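Long-range contacts in DUF5636 domain-containing protein (Legionella pneumophila subsp. pneumophila str. Philadelphia 1, PDB 4RD8), which is of unknown function and folds as a compact all-helical domain of the DUF5636 family: residues 32-37 with 133-138; 49-54 with 211-216; 108-113 with 160-165; 115-120 with 127-132; 122-127 with 194-199. The protein carries 3 engineered substitutions. All coordinates share one frame; numbering follows the deposited sequence. Where two conformers were deposited one is given.

Interaction 1. Residues 32-37 with 133-138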
# COMPACT_ATOMS: atom_id res chain seq x y z
N THR A 32 7.96 3.47 11.82
CA THR A 32 9.09 4.31 11.51
C THR A 32 9.88 3.71 10.35
O THR A 32 10.30 4.43 9.45
CB THR A 32 9.99 4.47 12.74
OG1 THR A 32 9.22 5.09 13.78
CG2 THR A 32 11.20 5.32 12.42
N LYS A 33 10.05 2.39 10.37
CA LYS A 33 10.75 1.71 9.28
C LYS A 33 10.00 1.87 7.95
O LYS A 33 10.62 2.15 6.91
CB LYS A 33 10.96 0.23 9.63
CG LYS A 33 11.88 0.00 10.83
CD LYS A 33 13.30 0.43 10.54
CE LYS A 33 14.02 -0.56 9.63
NZ LYS A 33 14.39 -1.81 10.35
N ILE A 34 8.68 1.73 7.99
CA ILE A 34 7.85 1.91 6.79
C ILE A 34 7.97 3.34 6.26
O ILE A 34 8.14 3.54 5.06
CB ILE A 34 6.38 1.56 7.08
CG1 ILE A 34 6.26 0.05 7.27
CG2 ILE A 34 5.47 2.03 5.95
CD1 ILE A 34 4.87 -0.40 7.69
N GLU A 35 7.89 4.31 7.16
CA GLU A 35 7.97 5.71 6.77
C GLU A 35 9.32 5.98 6.11
O GLU A 35 9.39 6.65 5.08
CB GLU A 35 7.79 6.63 7.98
CG GLU A 35 7.60 8.09 7.65
CD GLU A 35 7.76 8.98 8.86
OE1 GLU A 35 8.66 8.70 9.69
OE2 GLU A 35 7.00 9.96 8.99
N ASN A 36 10.38 5.44 6.69
CA ASN A 36 11.72 5.67 6.19
C ASN A 36 11.96 4.99 4.84
O ASN A 36 12.76 5.47 4.04
CB ASN A 36 12.76 5.21 7.21
CG ASN A 36 12.89 6.17 8.38
OD1 ASN A 36 12.49 7.33 8.30
ND2 ASN A 36 13.45 5.69 9.49
N TYR A 37 11.27 3.88 4.62
CA TYR A 37 11.36 3.13 3.37
C TYR A 37 10.63 3.89 2.25
O TYR A 37 11.21 4.16 1.20
CB TYR A 37 10.80 1.71 3.55
CG TYR A 37 10.54 0.97 2.25
CD1 TYR A 37 11.58 0.59 1.42
CD2 TYR A 37 9.24 0.68 1.85
CE1 TYR A 37 11.34 -0.07 0.22
CE2 TYR A 37 8.99 0.02 0.66
CZ TYR A 37 10.04 -0.36 -0.15
OH TYR A 37 9.79 -1.01 -1.33
N ILE A 133 -0.95 -1.05 -3.77
CA ILE A 133 0.43 -1.12 -4.26
C ILE A 133 1.46 -0.71 -3.19
O ILE A 133 2.50 -1.36 -3.06
CB ILE A 133 0.62 -0.32 -5.57
CG1 ILE A 133 -0.15 -0.99 -6.70
CG2 ILE A 133 2.09 -0.24 -5.94
CD1 ILE A 133 -0.19 -0.20 -7.99
N GLN A 134 1.17 0.35 -2.42
CA GLN A 134 2.04 0.72 -1.30
C GLN A 134 2.28 -0.46 -0.39
O GLN A 134 3.42 -0.76 -0.03
CB GLN A 134 1.45 1.88 -0.49
CG GLN A 134 1.62 3.23 -1.16
CD GLN A 134 0.68 4.27 -0.57
OE1 GLN A 134 -0.47 3.97 -0.24
NE2 GLN A 134 1.17 5.50 -0.44
N TRP A 135 1.20 -1.13 -0.02
CA TRP A 135 1.31 -2.30 0.84
C TRP A 135 2.08 -3.44 0.19
O TRP A 135 2.91 -4.08 0.84
CB TRP A 135 -0.06 -2.71 1.43
CG TRP A 135 -0.36 -1.76 2.54
CD1 TRP A 135 -1.13 -0.64 2.49
CD2 TRP A 135 0.22 -1.80 3.86
NE1 TRP A 135 -1.10 0.00 3.71
CE2 TRP A 135 -0.28 -0.68 4.56
CE3 TRP A 135 1.10 -2.68 4.51
CZ2 TRP A 135 0.07 -0.43 5.90
CZ3 TRP A 135 1.44 -2.42 5.83
CH2 TRP A 135 0.93 -1.30 6.51
N CYS A 136 1.86 -3.68 -1.10
CA CYS A 136 2.66 -4.69 -1.80
C CYS A 136 4.15 -4.35 -1.75
O CYS A 136 4.97 -5.24 -1.62
CB CYS A 136 2.21 -4.88 -3.25
SG CYS A 136 0.59 -5.64 -3.41
N LEU A 137 4.50 -3.07 -1.88
CA LEU A 137 5.92 -2.68 -1.85
C LEU A 137 6.52 -2.96 -0.47
O LEU A 137 7.64 -3.49 -0.36
CB LEU A 137 6.08 -1.20 -2.23
CG LEU A 137 5.64 -0.84 -3.66
CD1 LEU A 137 5.70 0.67 -3.87
CD2 LEU A 137 6.51 -1.56 -4.71
N ILE A 138 5.79 -2.60 0.57
CA ILE A 138 6.17 -2.89 1.95
C ILE A 138 6.36 -4.39 2.18
O ILE A 138 7.37 -4.82 2.76
CB ILE A 138 5.12 -2.35 2.92
CG1 ILE A 138 5.24 -0.83 2.99
CG2 ILE A 138 5.28 -2.94 4.33
CD1 ILE A 138 3.94 -0.17 3.41
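Ile34 lays its CG2 methyl against the delta methyl of Ile138, with 3.7 Å between Ile34 CG2 and Ile138 CD1, and the two side chains cross at about a right angle. The CG1 arm of Ile34 takes the place opposite the carbonyl carbon (chi1 -70°), which leaves CG2 for Ile138 while CD1 reaches on to the indole, 4.2 Å from Trp135 CH2. Ile138 CD1 also rests over one face of that indole, toward its rim, and is thereby held between Ile34 and Trp135. This is buried helix-helix packing in an all-helical fold: the axes of the two short segments, in helices 25-38 and 130-144, approach to 11.4 Å at 106°, so large side chains must span the gap. One turn on, Tyr37 stretches across to the backbone of helix 130-144, its CE2 4.1 Å from Ile138 N and its OH 3.8 Å from Leu137 CB. The phenol hydroxyl is hydrogen-bonded to Gln47 of helix 41-61, which fixes the far end of the ring beside Leu137.

Interaction 2. Residues 49-54 with 211-216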
# COMPACT_ATOMS: atom_id res chain seq x y z
N ILE A 49 10.43 -2.55 -9.42
CA ILE A 49 11.06 -3.41 -10.41
C ILE A 49 10.64 -4.87 -10.20
O ILE A 49 10.31 -5.57 -11.16
CB ILE A 49 12.60 -3.27 -10.37
CG1 ILE A 49 13.02 -1.92 -10.94
CG2 ILE A 49 13.26 -4.40 -11.14
CD1 ILE A 49 14.45 -1.53 -10.64
N GLU A 50 10.63 -5.32 -8.94
CA GLU A 50 10.27 -6.70 -8.62
C GLU A 50 8.80 -6.96 -8.97
O GLU A 50 8.47 -7.99 -9.55
CB GLU A 50 10.54 -6.99 -7.14
CG GLU A 50 10.08 -8.37 -6.65
CD GLU A 50 10.85 -9.52 -7.28
OE1 GLU A 50 12.05 -9.35 -7.61
OE2 GLU A 50 10.26 -10.61 -7.45
N LEU A 51 7.94 -6.00 -8.63
CA LEU A 51 6.51 -6.12 -8.91
C LEU A 51 6.30 -6.16 -10.42
O LEU A 51 5.52 -6.97 -10.93
CB LEU A 51 5.75 -4.94 -8.31
CG LEU A 51 4.22 -4.97 -8.47
CD1 LEU A 51 3.63 -6.15 -7.72
CD2 LEU A 51 3.60 -3.66 -8.00
N ASN A 52 7.03 -5.31 -11.13
CA ASN A 52 6.99 -5.29 -12.59
C ASN A 52 7.45 -6.61 -13.19
O ASN A 52 6.91 -7.06 -14.20
CB ASN A 52 7.86 -4.16 -13.16
CG ASN A 52 7.86 -4.13 -14.67
OD1 ASN A 52 6.96 -3.56 -15.30
ND2 ASN A 52 8.88 -4.74 -15.28
N GLU A 53 8.47 -7.21 -12.58
CA GLU A 53 9.02 -8.45 -13.10
C GLU A 53 8.06 -9.62 -12.86
O GLU A 53 7.89 -10.48 -13.72
CB GLU A 53 10.39 -8.74 -12.49
CG GLU A 53 11.08 -9.93 -13.13
CD GLU A 53 12.54 -10.02 -12.75
OE1 GLU A 53 12.83 -10.55 -11.66
OE2 GLU A 53 13.39 -9.58 -13.55
N GLN A 54 7.42 -9.64 -11.69
CA GLN A 54 6.46 -10.69 -11.40
C GLN A 54 5.24 -10.59 -12.33
O GLN A 54 4.75 -11.60 -12.83
CB GLN A 54 6.06 -10.66 -9.92
CG GLN A 54 7.22 -10.98 -8.98
CD GLN A 54 6.79 -11.12 -7.53
OE1 GLN A 54 5.61 -11.33 -7.24
NE2 GLN A 54 7.74 -11.00 -6.61
N PRO A 211 8.11 -0.79 -17.20
CA PRO A 211 7.25 -0.49 -18.34
C PRO A 211 5.96 -1.32 -18.38
O PRO A 211 4.95 -0.82 -18.87
CB PRO A 211 8.13 -0.85 -19.54
CG PRO A 211 9.07 -1.88 -19.02
CD PRO A 211 9.36 -1.47 -17.61
N VAL A 212 6.01 -2.55 -17.87
CA VAL A 212 4.84 -3.42 -17.88
C VAL A 212 3.82 -3.00 -16.83
O VAL A 212 2.63 -2.88 -17.12
CB VAL A 212 5.22 -4.90 -17.71
CG1 VAL A 212 3.98 -5.76 -17.62
CG2 VAL A 212 6.09 -5.34 -18.88
N LEU A 213 4.30 -2.76 -15.61
CA LEU A 213 3.46 -2.25 -14.54
C LEU A 213 2.84 -0.93 -14.97
O LEU A 213 1.67 -0.66 -14.69
CB LEU A 213 4.28 -2.09 -13.26
CG LEU A 213 3.58 -1.50 -12.02
CD1 LEU A 213 2.34 -2.30 -11.65
CD2 LEU A 213 4.54 -1.40 -10.83
N ARG A 214 3.62 -0.11 -15.66
CA ARG A 214 3.18 1.21 -16.08
C ARG A 214 2.01 1.16 -17.07
O ARG A 214 0.99 1.82 -16.87
CB ARG A 214 4.34 2.00 -16.68
CG ARG A 214 3.93 3.20 -17.51
CD ARG A 214 5.11 3.78 -18.27
NE ARG A 214 4.70 4.48 -19.48
CZ ARG A 214 5.51 5.17 -20.27
NH1 ARG A 214 6.80 5.27 -19.98
NH2 ARG A 214 5.03 5.76 -21.35
N GLU A 215 2.16 0.37 -18.12
CA GLU A 215 1.15 0.29 -19.17
C GLU A 215 -0.16 -0.32 -18.66
O GLU A 215 -1.24 0.14 -19.03
CB GLU A 215 1.68 -0.51 -20.36
CG GLU A 215 0.76 -0.51 -21.58
CD GLU A 215 1.36 -1.28 -22.74
OE1 GLU A 215 2.54 -1.68 -22.64
OE2 GLU A 215 0.65 -1.50 -23.75
N VAL A 216 -0.05 -1.33 -17.80
CA VAL A 216 -1.23 -1.99 -17.24
C VAL A 216 -2.06 -1.03 -16.39
O VAL A 216 -3.29 -0.99 -16.49
CB VAL A 216 -0.85 -3.25 -16.42
CG1 VAL A 216 -2.08 -3.83 -15.71
CG2 VAL A 216 -0.21 -4.30 -17.33
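Asn52 OD1 receives two backbone N-H groups from the first turn of helix 211-218. The bond from Leu213 N is short and nearly straight, 2.8 Å to Asn52 OD1 with 168° at the hydrogen, and its donor is slightly tilted from the carbonyl plane. That from Val212 N to Asn52 OD1, 2.9 Å long, is weak because it is sharply bent. With chi1 at 179°, CG of Asn52 lies opposite its own backbone N, and this carries the amide off helix 41-61 to the start of its neighbour. The other end of the amide borders the proline ring, with Asn52 ND2 4.0 Å from Pro211 CD. The arrangement resembles helix N-capping, except that the acceptor comes from a distant helix: N-H groups of a first turn lack carbonyl partners within their own helix, and the buried Asn52 oxygen serves two of them. The positive end of the helix dipole would probably polarise this carbonyl further. The helix segments cross at 76° with their axes 8.3 Å apart, and the CA atoms of Asn52 and Leu213 are 5.1 Å from each other. Beside the polar grip, one methyl of each leucine meets the other, Leu51 CD2 to Leu213 CD2 at 3.7 Å, on side chains that cross at about a right angle. Leu48 also packs on Leu213, while Leu78 and Ile82 of helix 69-85 back Leu51.

Interaction 3. Residues 108-113 with 160-165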
# COMPACT_ATOMS: atom_id res chain seq x y z
N PHE A 108 -13.19 0.93 9.97
CA PHE A 108 -13.63 -0.35 10.52
C PHE A 108 -13.14 -1.50 9.63
O PHE A 108 -12.64 -2.53 10.12
CB PHE A 108 -15.16 -0.40 10.66
CG PHE A 108 -15.68 -1.77 11.00
CD1 PHE A 108 -15.67 -2.24 12.30
CD2 PHE A 108 -16.15 -2.62 9.99
CE1 PHE A 108 -16.13 -3.51 12.61
CE2 PHE A 108 -16.62 -3.90 10.30
CZ PHE A 108 -16.60 -4.34 11.61
N LEU A 109 -13.27 -1.35 8.32
CA LEU A 109 -12.84 -2.43 7.42
C LEU A 109 -11.32 -2.58 7.43
O LEU A 109 -10.81 -3.70 7.33
CB LEU A 109 -13.35 -2.18 6.00
CG LEU A 109 -14.88 -2.30 5.94
CD1 LEU A 109 -15.40 -1.84 4.57
CD2 LEU A 109 -15.31 -3.76 6.21
N VAL A 110 -10.60 -1.46 7.54
CA VAL A 110 -9.13 -1.52 7.66
C VAL A 110 -8.78 -2.30 8.93
O VAL A 110 -7.93 -3.21 8.91
CB VAL A 110 -8.51 -0.10 7.73
CG1 VAL A 110 -7.02 -0.17 8.16
CG2 VAL A 110 -8.63 0.58 6.37
N SER A 111 -9.44 -1.96 10.03
CA SER A 111 -9.16 -2.61 11.30
C SER A 111 -9.50 -4.09 11.26
O SER A 111 -9.04 -4.87 12.10
CB SER A 111 -9.94 -1.96 12.45
OG SER A 111 -11.29 -2.39 12.46
N SER A 112 -10.32 -4.48 10.28
CA SER A 112 -10.72 -5.87 10.14
C SER A 112 -9.84 -6.64 9.16
O SER A 112 -10.05 -7.84 8.96
CB SER A 112 -12.19 -5.97 9.69
OG SER A 112 -13.03 -5.27 10.60
N GLY A 113 -8.87 -5.96 8.54
CA GLY A 113 -7.93 -6.62 7.66
C GLY A 113 -8.21 -6.57 6.16
O GLY A 113 -7.51 -7.21 5.38
N ARG A 160 -0.14 -6.94 12.73
CA ARG A 160 0.77 -6.14 13.56
C ARG A 160 0.86 -4.67 13.16
O ARG A 160 1.27 -3.83 13.96
CB ARG A 160 2.17 -6.74 13.55
CG ARG A 160 2.29 -8.03 14.32
CD ARG A 160 3.73 -8.45 14.43
NE ARG A 160 3.86 -9.78 15.02
CZ ARG A 160 4.88 -10.16 15.78
NH1 ARG A 160 5.86 -9.32 16.06
NH2 ARG A 160 4.91 -11.40 16.27
N ILE A 161 0.52 -4.38 11.91
CA ILE A 161 0.64 -3.01 11.41
C ILE A 161 -0.65 -2.45 10.81
O ILE A 161 -1.25 -1.51 11.35
CB ILE A 161 1.80 -2.88 10.39
CG1 ILE A 161 3.10 -3.51 10.94
CG2 ILE A 161 2.04 -1.42 10.07
CD1 ILE A 161 4.16 -3.77 9.86
N TYR A 162 -1.07 -3.02 9.69
CA TYR A 162 -2.21 -2.48 8.93
C TYR A 162 -3.49 -2.32 9.76
O TYR A 162 -4.09 -1.25 9.77
CB TYR A 162 -2.49 -3.37 7.73
CG TYR A 162 -3.61 -2.91 6.82
CD1 TYR A 162 -3.39 -1.95 5.84
CD2 TYR A 162 -4.87 -3.46 6.91
CE1 TYR A 162 -4.41 -1.54 4.98
CE2 TYR A 162 -5.91 -3.05 6.06
CZ TYR A 162 -5.66 -2.09 5.09
OH TYR A 162 -6.69 -1.71 4.25
N LYS A 163 -3.90 -3.37 10.46
CA LYS A 163 -5.15 -3.29 11.23
C LYS A 163 -5.11 -2.21 12.27
O LYS A 163 -6.14 -1.60 12.56
CB LYS A 163 -5.50 -4.64 11.89
CG LYS A 163 -5.85 -5.75 10.90
CD LYS A 163 -6.26 -7.01 11.67
CE LYS A 163 -6.73 -8.12 10.76
NZ LYS A 163 -7.08 -9.33 11.56
N LYS A 164 -3.93 -1.96 12.83
CA LYS A 164 -3.82 -0.97 13.88
C LYS A 164 -3.98 0.44 13.35
O LYS A 164 -4.29 1.35 14.11
CB LYS A 164 -2.52 -1.15 14.68
CG LYS A 164 -2.42 -2.56 15.26
CD LYS A 164 -1.31 -2.74 16.30
CE LYS A 164 -1.29 -4.19 16.80
NZ LYS A 164 -0.29 -4.44 17.89
N LEU A 165 -3.82 0.60 12.04
CA LEU A 165 -4.04 1.90 11.39
C LEU A 165 -5.51 2.28 11.38
O LEU A 165 -5.86 3.45 11.18
CB LEU A 165 -3.48 1.92 9.96
CG LEU A 165 -1.98 1.68 9.83
CD1 LEU A 165 -1.57 1.70 8.35
CD2 LEU A 165 -1.19 2.73 10.63
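Val110 sets its CG1 methyl over one face of the Tyr162 ring, a CH-pi contact 4.0 Å from the ring centroid, where the C-terminal turn of helix 103-111 packs on residues 162-165, following on from helix 157-162. The first helix closes in a Schellman motif, with Gly113 at positive phi (98°). Both methyls lie on the same side of the phenol: CG1, opposite the backbone N (chi1 168°), lies above the ring toward its rim, and CG2 farther out, 3.7 Å from Tyr162 OH. The tyrosine meets it with CG likewise opposite its own N (chi1 -178°), which swings the ring toward helix 103-111; its hydroxyl is hydrogen-bonded to Phe114 O. Lys163 runs fully extended beyond CG, CG and CD each 3.5 Å from Ser111 O, and its ammonium ends in a salt bridge with Asp159. The backbones make a CA-H...O contact, Ser111 CA to Lys163 O at 3.4 Å. Gly113, without a side chain, leaves room for the lysine, its CA 3.6 Å from Lys163 CE.

Interaction 4. Residues 115-120 with 127-132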
# COMPACT_ATOMS: atom_id res chain seq x y z
N MSE A 115 -8.29 -4.84 2.45
CA MSE A 115 -7.78 -3.80 1.56
C MSE A 115 -8.93 -3.32 0.69
O MSE A 115 -9.75 -4.12 0.24
CB MSE A 115 -6.67 -4.37 0.66
CG MSE A 115 -6.17 -3.38 -0.41
SE MSE A 115 -5.40 -1.76 0.31
CE MSE A 115 -4.11 -2.57 1.50
N LEU A 116 -9.01 -2.01 0.47
CA LEU A 116 -10.04 -1.45 -0.39
C LEU A 116 -9.44 -0.64 -1.53
O LEU A 116 -8.29 -0.21 -1.45
CB LEU A 116 -10.95 -0.55 0.44
CG LEU A 116 -11.71 -1.28 1.55
CD1 LEU A 116 -10.99 -1.12 2.86
CD2 LEU A 116 -13.13 -0.75 1.65
N LYS A 117 -10.25 -0.42 -2.57
CA LYS A 117 -9.93 0.53 -3.61
C LYS A 117 -9.68 1.90 -2.98
O LYS A 117 -10.30 2.23 -1.97
CB LYS A 117 -11.12 0.65 -4.56
CG LYS A 117 -10.91 0.08 -5.93
CD LYS A 117 -12.14 0.33 -6.78
CE LYS A 117 -12.00 -0.25 -8.17
NZ LYS A 117 -13.13 0.16 -9.04
N ASP A 118 -8.78 2.68 -3.58
CA ASP A 118 -8.46 4.02 -3.08
C ASP A 118 -9.73 4.85 -2.94
O ASP A 118 -9.91 5.59 -1.97
CB ASP A 118 -7.52 4.76 -4.05
CG ASP A 118 -6.13 4.13 -4.15
OD1 ASP A 118 -5.80 3.23 -3.35
OD2 ASP A 118 -5.36 4.56 -5.04
N SER A 119 -10.63 4.70 -3.91
CA SER A 119 -11.83 5.52 -3.98
C SER A 119 -12.88 5.15 -2.93
O SER A 119 -13.89 5.83 -2.77
CB SER A 119 -12.44 5.45 -5.39
OG SER A 119 -12.63 4.09 -5.76
N SER A 120 -12.65 4.07 -2.19
CA SER A 120 -13.57 3.70 -1.12
C SER A 120 -13.41 4.66 0.06
O SER A 120 -14.27 4.74 0.92
CB SER A 120 -13.32 2.26 -0.68
OG SER A 120 -13.59 1.39 -1.77
N GLY A 127 -5.02 7.45 -9.45
CA GLY A 127 -4.88 6.01 -9.31
C GLY A 127 -6.10 5.32 -8.71
O GLY A 127 -7.03 5.99 -8.26
N GLU A 128 -6.07 3.99 -8.68
CA GLU A 128 -7.22 3.20 -8.23
C GLU A 128 -6.82 2.21 -7.13
O GLU A 128 -7.55 1.99 -6.16
CB GLU A 128 -7.78 2.44 -9.43
CG GLU A 128 -9.09 1.70 -9.21
CD GLU A 128 -9.50 0.88 -10.43
OE1 GLU A 128 -8.65 0.11 -10.93
OE2 GLU A 128 -10.65 1.00 -10.88
N LEU A 129 -5.64 1.62 -7.29
CA LEU A 129 -5.14 0.62 -6.35
C LEU A 129 -3.82 1.06 -5.76
O LEU A 129 -2.98 0.22 -5.45
CB LEU A 129 -4.93 -0.72 -7.06
CG LEU A 129 -6.13 -1.33 -7.78
CD1 LEU A 129 -5.72 -2.61 -8.49
CD2 LEU A 129 -7.25 -1.61 -6.81
N THR A 130 -3.61 2.37 -5.62
CA THR A 130 -2.30 2.84 -5.18
C THR A 130 -1.99 2.43 -3.74
O THR A 130 -0.87 2.06 -3.44
CB THR A 130 -2.13 4.36 -5.37
OG1 THR A 130 -2.37 4.70 -6.74
CG2 THR A 130 -0.70 4.78 -5.01
N HIS A 131 -2.98 2.48 -2.85
CA HIS A 131 -2.73 2.04 -1.47
C HIS A 131 -2.42 0.55 -1.44
O HIS A 131 -1.54 0.11 -0.69
CB HIS A 131 -3.93 2.36 -0.56
CG HIS A 131 -4.11 3.81 -0.28
ND1 HIS A 131 -3.05 4.66 0.02
CD2 HIS A 131 -5.23 4.58 -0.21
CE1 HIS A 131 -3.52 5.88 0.24
NE2 HIS A 131 -4.83 5.86 0.11
N ALA A 132 -3.12 -0.23 -2.25
CA ALA A 132 -2.82 -1.66 -2.36
C ALA A 132 -1.38 -1.86 -2.81
O ALA A 132 -0.67 -2.72 -2.29
CB ALA A 132 -3.78 -2.34 -3.33
O HOH W 1 -5.91 0.51 -3.01
O HOH W 2 -5.43 7.02 -5.68
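Asp118 joins its carboxylate to two N-H groups at the N terminus of helix 130-144, where Leu129 holds the N-cap position and the acceptors come instead from the preceding loop. His131 N binds Asp118 OD1 at 3.0 Å, nearly straight at 168°, and Thr130 N binds Asp118 OD2 at 2.9 Å with a more bent 143°; both oxygens are met on their syn sides, somewhat out of the carboxylate plane. The helix terminus probably stabilises the negative charge of this buried group. A backbone bond from Asp118 N to Glu128 O, 2.9 Å, fixes the loop alongside, and a water links Leu116 O, Asp118 OD1 and Ala132 N, donating to the two oxygens and accepting from the nitrogen. Among charged groups, the extended Lys117 chain crosses that of Glu128, and Lys117 NZ reaches Glu128 OE2 at 3.2 Å in a salt bridge whose hydrogen bond is weak. Each end has a further partner, Asn98 for the lysine and Arg76 for the glutamate. Apolar packing falls to Met115, a selenomethionine bent at chi2, which puts its SE atom 3.7 Å from Ala132 CA.

Interaction 5. Residues 122-127 with 194-199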
# COMPACT_ATOMS: atom_id res chain seq x y z
N ARG A 122 -11.42 7.99 -0.67
CA ARG A 122 -11.31 9.27 -1.36
C ARG A 122 -11.12 9.08 -2.86
O ARG A 122 -10.18 8.40 -3.28
CB ARG A 122 -10.11 10.05 -0.79
CG ARG A 122 -9.84 11.40 -1.41
CD ARG A 122 -8.66 12.09 -0.73
NE ARG A 122 -7.36 11.58 -1.19
CZ ARG A 122 -6.59 10.75 -0.50
NH1 ARG A 122 -6.99 10.32 0.69
NH2 ARG A 122 -5.42 10.36 -1.01
N ALA A 123 -12.01 9.67 -3.65
CA ALA A 123 -11.90 9.63 -5.11
C ALA A 123 -10.62 10.30 -5.58
O ALA A 123 -10.27 11.39 -5.11
CB ALA A 123 -13.10 10.31 -5.76
N SER A 124 -9.91 9.66 -6.50
CA SER A 124 -8.71 10.24 -7.08
C SER A 124 -8.66 10.01 -8.58
O SER A 124 -9.06 8.95 -9.06
CB SER A 124 -7.46 9.64 -6.42
OG SER A 124 -6.30 9.99 -7.16
N SER A 125 -8.17 10.99 -9.32
CA SER A 125 -8.02 10.87 -10.76
C SER A 125 -6.65 10.29 -11.11
O SER A 125 -6.35 10.07 -12.28
CB SER A 125 -8.18 12.23 -11.43
OG SER A 125 -7.14 13.12 -11.04
N HIS A 126 -5.83 10.05 -10.09
CA HIS A 126 -4.44 9.66 -10.31
C HIS A 126 -4.21 8.15 -10.24
O HIS A 126 -3.30 7.63 -10.89
CB HIS A 126 -3.51 10.38 -9.32
CG HIS A 126 -3.44 11.86 -9.52
ND1 HIS A 126 -4.26 12.75 -8.85
CD2 HIS A 126 -2.65 12.61 -10.32
CE1 HIS A 126 -3.97 13.98 -9.23
NE2 HIS A 126 -3.00 13.93 -10.12
N GLY A 127 -5.02 7.45 -9.45
CA GLY A 127 -4.88 6.01 -9.31
C GLY A 127 -6.10 5.32 -8.71
O GLY A 127 -7.03 5.99 -8.26
N SER A 194 3.01 9.64 -0.44
CA SER A 194 1.87 10.23 -1.12
C SER A 194 1.42 9.32 -2.25
O SER A 194 2.20 9.02 -3.16
CB SER A 194 2.24 11.58 -1.72
OG SER A 194 1.25 12.00 -2.65
N PRO A 195 0.15 8.87 -2.21
CA PRO A 195 -0.31 8.02 -3.31
C PRO A 195 -0.37 8.77 -4.64
O PRO A 195 -0.21 8.14 -5.69
CB PRO A 195 -1.72 7.60 -2.86
CG PRO A 195 -2.16 8.70 -1.92
CD PRO A 195 -0.89 9.09 -1.19
N GLU A 196 -0.60 10.09 -4.62
CA GLU A 196 -0.60 10.86 -5.86
C GLU A 196 0.79 10.84 -6.46
O GLU A 196 0.96 10.72 -7.67
CB GLU A 196 -1.04 12.31 -5.62
CG GLU A 196 -2.35 12.46 -4.88
CD GLU A 196 -3.44 11.58 -5.44
OE1 GLU A 196 -3.98 11.91 -6.52
OE2 GLU A 196 -3.76 10.54 -4.82
N TRP A 197 1.79 10.98 -5.60
CA TRP A 197 3.16 10.99 -6.10
C TRP A 197 3.54 9.62 -6.63
O TRP A 197 4.15 9.51 -7.69
CB TRP A 197 4.14 11.46 -5.01
CG TRP A 197 5.55 11.60 -5.54
CD1 TRP A 197 6.14 12.74 -6.01
CD2 TRP A 197 6.54 10.56 -5.66
NE1 TRP A 197 7.43 12.47 -6.41
CE2 TRP A 197 7.70 11.14 -6.20
CE3 TRP A 197 6.54 9.19 -5.36
CZ2 TRP A 197 8.86 10.40 -6.45
CZ3 TRP A 197 7.69 8.46 -5.60
CH2 TRP A 197 8.83 9.07 -6.15
N LEU A 198 3.18 8.56 -5.90
CA LEU A 198 3.54 7.21 -6.33
C LEU A 198 2.85 6.83 -7.64
O LEU A 198 3.46 6.24 -8.52
CB LEU A 198 3.25 6.17 -5.25
CG LEU A 198 3.49 4.70 -5.62
CD1 LEU A 198 4.94 4.45 -5.99
CD2 LEU A 198 3.07 3.80 -4.46
N SER A 199 1.58 7.20 -7.76
CA SER A 199 0.83 6.91 -8.98
C SER A 199 1.46 7.58 -10.21
O SER A 199 1.59 6.96 -11.27
CB SER A 199 -0.62 7.36 -8.83
OG SER A 199 -1.16 7.73 -10.09
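The irregular 122-127 chain passes beside the first turns of helix 195-204, its CA atoms coming closest at His126-Glu196, 6.0 Å, and Gly127-Ser199, 5.8 Å. Glu196 bends at chi2 (-47°) to bring its carboxylate back to this loop. Its OE1 faces Ser124 OG at 3.1 Å, though the serine proton may go to a different acceptor, and Glu196 OE1 lies 2.5 Å from His126 ND1; the imidazole and carboxylate planes stand almost perpendicular, at 87°. Arg122 approaches from the start of the segment, its guanidinium edge meeting the proline ring with Arg122 NH2 3.8 Å from Pro195 CG. Glu196 OE2 is near the same nitrogen but beyond salt-bridge range; the guanidinium pairs instead with Asp185. Ser124 OG also takes the N-H of His126 at 3.0 Å, which ties the serine to its own loop. On the other side Ser194 OG accepts from Trp197 N as a helix N-cap, so the contact sets an ST turn beside an N-capped helix start.

How the interactions relate
From the N terminus, helix 25-38 is the first to be tied down, by interaction 1 to helix 130-144. Helix 41-61 follows and, through interaction 2, closes the longest loop, reaching helix 211-218 near the C terminus; interactions 3, 4 and 5 all fall within that span, whereas interaction 1 crosses it. Interaction 3 brings helix 103-111 to helix 157-162 and encloses the short loop of interaction 4. Interaction 5 crosses interactions 1, 3 and 4, shares Gly127 with interaction 4 and adds helix 195-204. Helix 130-144 serves interactions 1 and 4 directly; Trp135 on it touches Ile161, Tyr162 and Leu165 of interaction 3 and Met115 of interaction 4, while Thr130 packs on Pro195 and Leu198 of interaction 5.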